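Local coordinates for protein group II chitinase (Ostrinia furnacalis, PDB 6JAV) that probably hydrolyses internal glycosidic bonds of chitin, this chain being one glycoside hydrolase family 18 catalytic domain of a much longer insect chitinase, at residues L46-A54 with K106-F114; K145-S156 with D178-L189. One frame throughout, in Å; residues are numbered along the deposited sequence.

Interaction 1 (L46-A54 with K106-F114)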
loop_
_atom_site.group_PDB
_atom_site.type_symbol
_atom_site.label_atom_id
_atom_site.label_comp_id
_atom_site.label_asym_id
_atom_site.label_seq_id
_atom_site.Cartn_x
_atom_site.Cartn_y
_atom_site.Cartn_z
ATOM N N LEU A 46 9.641 13.420 7.060
ATOM C CA LEU A 46 10.416 14.607 6.704
ATOM C C LEU A 46 10.485 15.535 7.910
ATOM O O LEU A 46 9.459 16.036 8.370
ATOM C CB LEU A 46 9.776 15.324 5.509
ATOM C CG LEU A 46 10.656 16.422 4.893
ATOM C CD1 LEU A 46 11.954 15.838 4.326
ATOM C CD2 LEU A 46 9.852 17.180 3.816
ATOM N N GLY A 47 11.691 15.755 8.421
ATOM C CA GLY A 47 11.860 16.623 9.571
ATOM C C GLY A 47 11.675 18.088 9.226
ATOM O O GLY A 47 11.615 18.495 8.059
ATOM N N ASN A 48 11.599 18.905 10.283
ATOM C CA ASN A 48 11.408 20.346 10.114
ATOM C C ASN A 48 12.611 21.030 9.479
ATOM O O ASN A 48 12.470 22.143 8.960
ATOM C CB ASN A 48 11.108 21.008 11.462
ATOM C CG ASN A 48 9.727 20.669 11.972
ATOM O OD1 ASN A 48 9.576 19.983 12.980
ATOM N ND2 ASN A 48 8.704 21.135 11.262
ATOM N N ASP A 49 13.772 20.394 9.506
ATOM C CA ASP A 49 14.969 20.873 8.838
ATOM C C ASP A 49 15.065 20.400 7.388
ATOM O O ASP A 49 16.105 20.611 6.750
ATOM C CB ASP A 49 16.204 20.422 9.612
ATOM C CG ASP A 49 16.266 18.910 9.802
ATOM O OD1 ASP A 49 15.361 18.172 9.318
ATOM O OD2 ASP A 49 17.232 18.451 10.444
ATOM N N GLY A 50 14.011 19.779 6.854
ATOM C CA GLY A 50 14.024 19.309 5.476
ATOM C C GLY A 50 14.819 18.049 5.222
ATOM O O GLY A 50 15.187 17.791 4.071
ATOM N N LEU A 51 15.094 17.247 6.260
ATOM C CA LEU A 51 15.891 16.039 6.136
ATOM C C LEU A 51 15.078 14.847 6.632
ATOM O O LEU A 51 14.277 14.978 7.562
ATOM C CB LEU A 51 17.153 16.106 7.001
ATOM C CG LEU A 51 18.080 17.290 6.712
ATOM C CD1 LEU A 51 19.277 17.254 7.637
ATOM C CD2 LEU A 51 18.488 17.253 5.234
ATOM N N MET A 52 15.264 13.703 5.981
ATOM C CA MET A 52 14.624 12.472 6.431
ATOM C C MET A 52 15.055 12.146 7.857
ATOM O O MET A 52 16.224 12.308 8.222
ATOM C CB MET A 52 14.991 11.329 5.482
ATOM C CG MET A 52 14.243 10.035 5.795
ATOM S SD MET A 52 14.346 8.810 4.481
ATOM C CE MET A 52 16.113 8.844 4.280
ATOM N N THR A 53 14.100 11.693 8.672
ATOM C CA THR A 53 14.381 11.371 10.065
ATOM C C THR A 53 13.472 10.235 10.521
ATOM O O THR A 53 12.414 9.985 9.943
ATOM C CB THR A 53 14.251 12.602 10.969
ATOM O OG1 THR A 53 14.765 12.299 12.272
ATOM C CG2 THR A 53 12.834 13.018 11.093
ATOM N N ALA A 54 13.901 9.534 11.561
ATOM C CA ALA A 54 13.074 8.449 12.084
ATOM C C ALA A 54 11.789 8.986 12.698
ATOM O O ALA A 54 11.780 10.022 13.381
ATOM C CB ALA A 54 13.836 7.662 13.153
ATOM N N LYS A 106 20.349 19.338 -0.563
ATOM C CA LYS A 106 20.724 18.967 0.795
ATOM C C LYS A 106 20.052 17.659 1.212
ATOM O O LYS A 106 20.694 16.757 1.775
ATOM C CB LYS A 106 20.323 20.099 1.732
ATOM C CG LYS A 106 20.739 19.845 3.190
ATOM C CD LYS A 106 20.423 21.053 4.080
ATOM C CE LYS A 106 19.096 20.866 4.818
ATOM N NZ LYS A 106 18.818 21.858 5.915
ATOM N N PHE A 107 18.753 17.541 0.927
ATOM C CA PHE A 107 18.001 16.351 1.306
ATOM C C PHE A 107 18.619 15.091 0.721
ATOM O O PHE A 107 18.736 14.063 1.406
ATOM C CB PHE A 107 16.553 16.504 0.830
ATOM C CG PHE A 107 15.761 15.232 0.932
ATOM C CD1 PHE A 107 15.074 14.914 2.096
ATOM C CD2 PHE A 107 15.706 14.344 -0.141
ATOM C CE1 PHE A 107 14.343 13.709 2.184
ATOM C CE2 PHE A 107 14.997 13.142 -0.046
ATOM C CZ PHE A 107 14.313 12.842 1.117
ATOM N N VAL A 108 19.014 15.138 -0.554
ATOM C CA VAL A 108 19.438 13.922 -1.243
ATOM C C VAL A 108 20.704 13.347 -0.617
ATOM O O VAL A 108 20.805 12.136 -0.388
ATOM C CB VAL A 108 19.591 14.206 -2.749
ATOM C CG1 VAL A 108 20.400 13.113 -3.426
ATOM C CG2 VAL A 108 18.207 14.384 -3.414
ATOM N N GLN A 109 21.705 14.195 -0.351
ATOM C CA GLN A 109 22.952 13.646 0.168
ATOM C C GLN A 109 22.758 13.093 1.571
ATOM O O GLN A 109 23.328 12.048 1.922
ATOM C CB GLN A 109 24.049 14.714 0.180
ATOM C CG GLN A 109 24.397 15.280 -1.205
ATOM C CD GLN A 109 24.851 14.223 -2.194
ATOM O OE1 GLN A 109 25.508 13.241 -1.829
ATOM N NE2 GLN A 109 24.501 14.421 -3.455
ATOM N N HIS A 110 21.948 13.774 2.383
ATOM C CA HIS A 110 21.696 13.268 3.727
ATOM C C HIS A 110 20.892 11.969 3.680
ATOM O O HIS A 110 21.141 11.054 4.475
ATOM C CB HIS A 110 20.976 14.326 4.545
ATOM C CG HIS A 110 20.505 13.818 5.868
ATOM N ND1 HIS A 110 19.343 13.085 6.011
ATOM C CD2 HIS A 110 21.054 13.905 7.106
ATOM C CE1 HIS A 110 19.186 12.763 7.284
ATOM N NE2 HIS A 110 20.217 13.237 7.966
ATOM N N ALA A 111 19.917 11.877 2.767
ATOM C CA ALA A 111 19.077 10.678 2.698
ATOM C C ALA A 111 19.905 9.448 2.365
ATOM O O ALA A 111 19.722 8.387 2.976
ATOM C CB ALA A 111 17.951 10.875 1.674
ATOM N N VAL A 112 20.827 9.560 1.412
ATOM C CA VAL A 112 21.648 8.408 1.058
ATOM C C VAL A 112 22.540 7.999 2.225
ATOM O O VAL A 112 22.680 6.801 2.526
ATOM C CB VAL A 112 22.410 8.674 -0.247
ATOM C CG1 VAL A 112 23.188 7.433 -0.644
ATOM C CG2 VAL A 112 21.405 9.041 -1.333
ATOM N N ALA A 113 23.099 8.980 2.944
ATOM C CA ALA A 113 23.903 8.659 4.130
ATOM C C ALA A 113 23.066 7.950 5.190
ATOM O O ALA A 113 23.542 7.017 5.849
ATOM C CB ALA A 113 24.515 9.940 4.701
ATOM N N PHE A 114 21.810 8.372 5.346
ATOM C CA PHE A 114 20.894 7.747 6.300
ATOM C C PHE A 114 20.668 6.282 5.942
ATOM O O PHE A 114 20.789 5.395 6.799
ATOM C CB PHE A 114 19.582 8.540 6.261
ATOM C CG PHE A 114 18.616 8.247 7.387
ATOM C CD1 PHE A 114 17.784 7.139 7.343
ATOM C CD2 PHE A 114 18.494 9.120 8.460
ATOM C CE1 PHE A 114 16.855 6.894 8.371
ATOM C CE2 PHE A 114 17.583 8.871 9.487
ATOM C CZ PHE A 114 16.752 7.759 9.433
HETATM O O HOH W 1 17.356 13.662 4.095
#

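Interaction 2 (K145-S156 with D178-L189)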
loop_
_atom_site.group_PDB
_atom_site.type_symbol
_atom_site.label_atom_id
_atom_site.label_comp_id
_atom_site.label_asym_id
_atom_site.label_seq_id
_atom_site.Cartn_x
_atom_site.Cartn_y
_atom_site.Cartn_z
ATOM N N LYS A 145 4.564 18.561 -9.605
ATOM C CA LYS A 145 4.867 17.491 -10.557
ATOM C C LYS A 145 6.318 17.552 -11.008
ATOM O O LYS A 145 7.061 16.564 -10.907
ATOM C CB LYS A 145 3.910 17.565 -11.757
ATOM C CG LYS A 145 4.190 16.452 -12.734
ATOM C CD LYS A 145 3.375 16.542 -14.009
ATOM C CE LYS A 145 1.947 16.320 -13.737
ATOM N NZ LYS A 145 1.169 16.412 -15.018
ATOM N N GLN A 146 6.756 18.714 -11.508
ATOM C CA GLN A 146 8.133 18.828 -11.951
ATOM C C GLN A 146 9.086 18.695 -10.772
ATOM O O GLN A 146 10.152 18.096 -10.892
ATOM C CB GLN A 146 8.336 20.168 -12.678
ATOM C CG GLN A 146 9.712 20.335 -13.272
ATOM C CD GLN A 146 10.019 19.290 -14.348
ATOM O OE1 GLN A 146 9.329 19.203 -15.367
ATOM N NE2 GLN A 146 11.055 18.493 -14.120
ATOM N N GLY A 147 8.706 19.241 -9.616
ATOM C CA GLY A 147 9.595 19.162 -8.474
ATOM C C GLY A 147 9.812 17.733 -8.022
ATOM O O GLY A 147 10.940 17.340 -7.709
ATOM N N PHE A 148 8.729 16.943 -7.958
ATOM C CA PHE A 148 8.875 15.531 -7.598
ATOM C C PHE A 148 9.709 14.773 -8.632
ATOM O O PHE A 148 10.549 13.930 -8.277
ATOM C CB PHE A 148 7.486 14.915 -7.452
ATOM C CG PHE A 148 7.485 13.496 -6.939
ATOM C CD1 PHE A 148 7.897 13.218 -5.635
ATOM C CD2 PHE A 148 7.076 12.456 -7.766
ATOM C CE1 PHE A 148 7.862 11.887 -5.158
ATOM C CE2 PHE A 148 7.043 11.140 -7.314
ATOM C CZ PHE A 148 7.436 10.858 -6.001
ATOM N N ALA A 149 9.488 15.051 -9.924
ATOM C CA ALA A 149 10.286 14.396 -10.958
ATOM C C ALA A 149 11.763 14.728 -10.810
ATOM O O ALA A 149 12.620 13.852 -10.980
ATOM C CB ALA A 149 9.772 14.826 -12.339
ATOM N N ASP A 150 12.078 15.980 -10.457
ATOM C CA ASP A 150 13.475 16.351 -10.259
ATOM C C ASP A 150 14.041 15.723 -8.993
ATOM O O ASP A 150 15.208 15.306 -8.979
ATOM C CB ASP A 150 13.642 17.873 -10.227
ATOM C CG ASP A 150 13.477 18.502 -11.613
ATOM O OD1 ASP A 150 13.661 17.795 -12.633
ATOM O OD2 ASP A 150 13.155 19.707 -11.678
ATOM N N LEU A 151 13.226 15.631 -7.927
ATOM C CA LEU A 151 13.667 14.905 -6.730
ATOM C C LEU A 151 14.005 13.449 -7.068
ATOM O O LEU A 151 15.046 12.916 -6.650
ATOM C CB LEU A 151 12.599 14.967 -5.633
ATOM C CG LEU A 151 13.035 14.254 -4.326
ATOM C CD1 LEU A 151 14.050 15.099 -3.578
ATOM C CD2 LEU A 151 11.833 13.961 -3.454
ATOM N N VAL A 152 13.139 12.797 -7.844
ATOM C CA VAL A 152 13.396 11.419 -8.256
ATOM C C VAL A 152 14.681 11.320 -9.070
ATOM O O VAL A 152 15.499 10.415 -8.844
ATOM C CB VAL A 152 12.180 10.863 -9.007
ATOM C CG1 VAL A 152 12.507 9.527 -9.657
ATOM C CG2 VAL A 152 11.050 10.622 -8.012
ATOM N N HIS A 153 14.900 12.264 -10.001
ATOM C CA HIS A 153 16.141 12.235 -10.759
ATOM C C HIS A 153 17.353 12.403 -9.844
ATOM O O HIS A 153 18.342 11.665 -9.959
ATOM C CB HIS A 153 16.159 13.317 -11.825
ATOM C CG HIS A 153 17.537 13.469 -12.377
ATOM N ND1 HIS A 153 18.320 14.576 -12.135
ATOM C CD2 HIS A 153 18.334 12.570 -13.006
ATOM C CE1 HIS A 153 19.522 14.377 -12.655
ATOM N NE2 HIS A 153 19.548 13.173 -13.203
ATOM N N GLU A 154 17.285 13.366 -8.923
ATOM C CA GLU A 154 18.450 13.663 -8.091
ATOM C C GLU A 154 18.748 12.521 -7.131
ATOM O O GLU A 154 19.920 12.208 -6.866
ATOM C CB GLU A 154 18.235 14.994 -7.374
ATOM C CG GLU A 154 18.227 16.144 -8.406
ATOM C CD GLU A 154 17.401 17.354 -8.040
ATOM O OE1 GLU A 154 17.090 17.545 -6.843
ATOM O OE2 GLU A 154 17.072 18.131 -8.974
ATOM N N LEU A 155 17.699 11.866 -6.623
ATOM C CA LEU A 155 17.922 10.666 -5.812
ATOM C C LEU A 155 18.509 9.537 -6.649
ATOM O O LEU A 155 19.444 8.855 -6.215
ATOM C CB LEU A 155 16.601 10.210 -5.189
ATOM C CG LEU A 155 16.112 11.046 -4.011
ATOM C CD1 LEU A 155 14.642 10.745 -3.706
ATOM C CD2 LEU A 155 16.982 10.791 -2.764
ATOM N N SER A 156 17.926 9.287 -7.827
ATOM C CA SER A 156 18.440 8.236 -8.707
ATOM C C SER A 156 19.922 8.447 -9.004
ATOM O O SER A 156 20.718 7.494 -8.992
ATOM C CB SER A 156 17.640 8.235 -9.993
ATOM O OG SER A 156 18.116 7.178 -10.827
ATOM N N ASP A 178 -2.796 12.244 -13.185
ATOM C CA ASP A 178 -2.633 13.297 -14.182
ATOM C C ASP A 178 -1.984 14.537 -13.575
ATOM O O ASP A 178 -1.163 15.198 -14.227
ATOM C CB ASP A 178 -4.002 13.671 -14.746
ATOM C CG ASP A 178 -4.560 12.644 -15.732
ATOM O OD1 ASP A 178 -3.803 11.756 -16.212
ATOM O OD2 ASP A 178 -5.781 12.780 -16.058
ATOM N N ALA A 179 -2.343 14.875 -12.333
ATOM C CA ALA A 179 -1.882 16.118 -11.728
ATOM C C ALA A 179 -0.493 16.016 -11.123
ATOM O O ALA A 179 0.247 17.006 -11.138
ATOM C CB ALA A 179 -2.836 16.569 -10.622
ATOM N N GLY A 180 -0.110 14.856 -10.594
ATOM C CA GLY A 180 1.059 14.806 -9.741
ATOM C C GLY A 180 2.276 14.138 -10.332
ATOM O O GLY A 180 3.371 14.335 -9.809
ATOM N N TYR A 181 2.123 13.322 -11.385
ATOM C CA TYR A 181 3.207 12.452 -11.808
ATOM C C TYR A 181 3.646 12.733 -13.236
ATOM O O TYR A 181 2.831 12.658 -14.159
ATOM C CB TYR A 181 2.797 10.985 -11.703
ATOM C CG TYR A 181 2.441 10.551 -10.297
ATOM C CD1 TYR A 181 3.349 10.640 -9.245
ATOM C CD2 TYR A 181 1.216 9.984 -10.047
ATOM C CE1 TYR A 181 2.995 10.216 -7.948
ATOM C CE2 TYR A 181 0.857 9.571 -8.783
ATOM C CZ TYR A 181 1.750 9.690 -7.740
ATOM O OH TYR A 181 1.329 9.243 -6.496
ATOM N N ASP A 182 4.946 12.954 -13.413
ATOM C CA ASP A 182 5.562 12.944 -14.744
ATOM C C ASP A 182 5.894 11.479 -14.990
ATOM O O ASP A 182 6.970 10.995 -14.628
ATOM C CB ASP A 182 6.806 13.826 -14.758
ATOM C CG ASP A 182 7.415 13.967 -16.144
ATOM O OD1 ASP A 182 7.242 13.056 -16.991
ATOM O OD2 ASP A 182 8.096 14.993 -16.371
ATOM N N VAL A 183 4.934 10.762 -15.577
ATOM C CA VAL A 183 5.024 9.299 -15.627
ATOM C C VAL A 183 6.243 8.815 -16.396
ATOM O O VAL A 183 6.921 7.892 -15.918
ATOM C CB VAL A 183 3.682 8.687 -16.095
ATOM C CG1 VAL A 183 3.814 7.166 -16.248
ATOM C CG2 VAL A 183 2.577 8.991 -15.092
ATOM N N PRO A 184 6.577 9.352 -17.577
ATOM C CA PRO A 184 7.795 8.847 -18.251
ATOM C C PRO A 184 9.062 8.986 -17.426
ATOM O O PRO A 184 9.910 8.080 -17.440
ATOM C CB PRO A 184 7.843 9.657 -19.565
ATOM C CG PRO A 184 6.399 9.956 -19.827
ATOM C CD PRO A 184 5.815 10.268 -18.441
ATOM N N VAL A 185 9.224 10.083 -16.679
ATOM C CA VAL A 185 10.434 10.246 -15.885
ATOM C C VAL A 185 10.473 9.218 -14.771
ATOM O O VAL A 185 11.491 8.537 -14.545
ATOM C CB VAL A 185 10.501 11.671 -15.315
ATOM C CG1 VAL A 185 11.616 11.751 -14.268
ATOM C CG2 VAL A 185 10.727 12.665 -16.436
ATOM N N LEU A 186 9.350 9.079 -14.060
ATOM C CA LEU A 186 9.290 8.113 -12.975
ATOM C C LEU A 186 9.500 6.703 -13.498
ATOM O O LEU A 186 10.235 5.909 -12.902
ATOM C CB LEU A 186 7.938 8.192 -12.273
ATOM C CG LEU A 186 7.557 9.551 -11.689
ATOM C CD1 LEU A 186 6.318 9.377 -10.840
ATOM C CD2 LEU A 186 8.688 10.132 -10.891
ATOM N N ALA A 187 8.869 6.374 -14.628
ATOM C CA ALA A 187 8.974 5.015 -15.156
ATOM C C ALA A 187 10.387 4.676 -15.597
ATOM O O ALA A 187 10.811 3.513 -15.503
ATOM C CB ALA A 187 8.056 4.889 -16.367
ATOM N N ARG A 188 11.119 5.666 -16.092
ATOM C CA ARG A 188 12.481 5.416 -16.541
ATOM C C ARG A 188 13.441 5.234 -15.364
ATOM O O ARG A 188 14.361 4.401 -15.428
ATOM C CB ARG A 188 12.927 6.565 -17.451
ATOM C CG ARG A 188 14.369 6.448 -17.878
ATOM C CD ARG A 188 14.683 7.425 -19.018
ATOM N NE ARG A 188 14.175 8.761 -18.768
ATOM C CZ ARG A 188 14.789 9.670 -18.021
ATOM N NH1 ARG A 188 15.941 9.381 -17.448
ATOM N NH2 ARG A 188 14.249 10.867 -17.856
ATOM N N LEU A 189 13.265 6.007 -14.284
ATOM C CA LEU A 189 14.259 6.061 -13.211
ATOM C C LEU A 189 13.975 5.126 -12.044
ATOM O O LEU A 189 14.922 4.647 -11.412
ATOM C CB LEU A 189 14.369 7.497 -12.671
ATOM C CG LEU A 189 14.943 8.460 -13.722
ATOM C CD1 LEU A 189 14.881 9.880 -13.223
ATOM C CD2 LEU A 189 16.385 8.062 -14.065
HETATM O O HOH W 2 5.996 13.918 -10.800
HETATM O O HOH W 3 7.181 17.459 -15.217
HETATM O O HOH W 4 17.099 5.002 -9.738
#

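Interaction 1 (L46-A54 with K106-F114)
Met52 and Leu51 pack against His110, Ala111 and Phe114 on the outer layer of a TIM barrel, the fold of family 18 glycoside hydrolases. A type I turn from Gly47 to Gly50 leads from barrel strand 38-46 into the short antiparallel strand 52-54. Helix 101-118 lies over that strand. Met52 CB lies 4.1 Å from Phe107 CE1. CG is anti to the backbone N (chi1 -174°), and the chain stays extended as far as SD. SD makes an oblique Met-aromatic contact with the Phe114 ring. A bend at chi3 (51°) then brings Met52 CE to 3.8 Å from Ala111 CB and 3.9 Å from Phe114 CD1. Leu81 and Leu83 of strand 78-84 also touch this buried side chain.

Leu51 covers one face of the His110 imidazole, and its CB makes a CH-pi contact over that ring. Its CD2 meets Lys106 CE, and the leucine and lysine chains cross at about a right angle. The Phe107 ring takes the Gly50 carbonyl at its edge, with Gly50 O in the ring plane 3.5 Å from Phe107 CD1. Asp49 OD1 accepts from Leu51 N in an Asx turn, the N-H coming from above the carboxylate plane. Lys106 NZ donates a hydrogen bond to Asp49 O, 3.1 Å away and nearly in line with the C=O bond. One water is held at three points. It accepts from Met52 N, donates to Phe107 O, and lies 2.8 Å from His110 ND1.

Interaction 2 (K145-S156 with D178-L189)
Lys145 lies along the backbone of residues 178-182 and delivers its ammonium group to a carbonyl. Lys145 CG passes 3.6 Å from Asp182 N. A bend at chi3 (-67°) then carries CE past Ala179 O and turns the amine onto Asp178. Lys145 NZ donates to Asp178 O at 2.7 Å, meeting the carbonyl oxygen almost end-on. The Asp178 carboxylate is engaged elsewhere, with Tyr233, Lys174 and Lys237. Further along the helix, Phe148 meets Leu186 at about a right angle. Leu186 CD1 sits at the ring edge, 4.0 Å from Phe148 CE2. The same CE2 lies at the edge of the Tyr181 ring, near its plane. Val152 CG2 lies over one face of the Phe148 ring.

Helices 143-159 and 183-189 are neighbours in the outer layer of the TIM barrel, joined through strand 165-170. The axes of segments 145-156 and 183-189 run almost parallel, at 17° and 9.7 Å apart. Val152 stands across Leu186, with Val152 CG2 3.8 Å from Leu186 CD2. Its other branch, CG1, meets Leu189 CB. Ala149 CB touches both Asp182 CB and Val185 CG1. Leu189 spreads its two methyls: Leu189 CD1 lies 3.6 Å from His153 CA, and CD2 faces Ser156 OG. Asp182 occupies the N-cap position of helix 183-189. A water accepts from Asp182 N and donates to both Lys145 O and Gly180 O. Another links Ser156 OG to Leu189 O.

The two interactions lie in series along the chain, with interaction 1 complete before interaction 2 begins. Their centres are 19 Å apart. Both belong to the outer layer of the same TIM barrel. Helices 101-118 and 143-159 are neighbours and join the two contacts directly. Phe107 CD2 lies 3.9 Å from Leu151 CD1, and Val108 CG2 lies 3.9 Å from Leu155 CD2. Helix 143-159 therefore packs between helix 101-118 and helix 183-189. Strands 78-84, 122-126 and 165-170 lie beneath this layer. In interaction 2 the Tyr181 side chain lies about 12 Å from the bound inhibitor. Neither contact includes a residue of the inhibitor pocket.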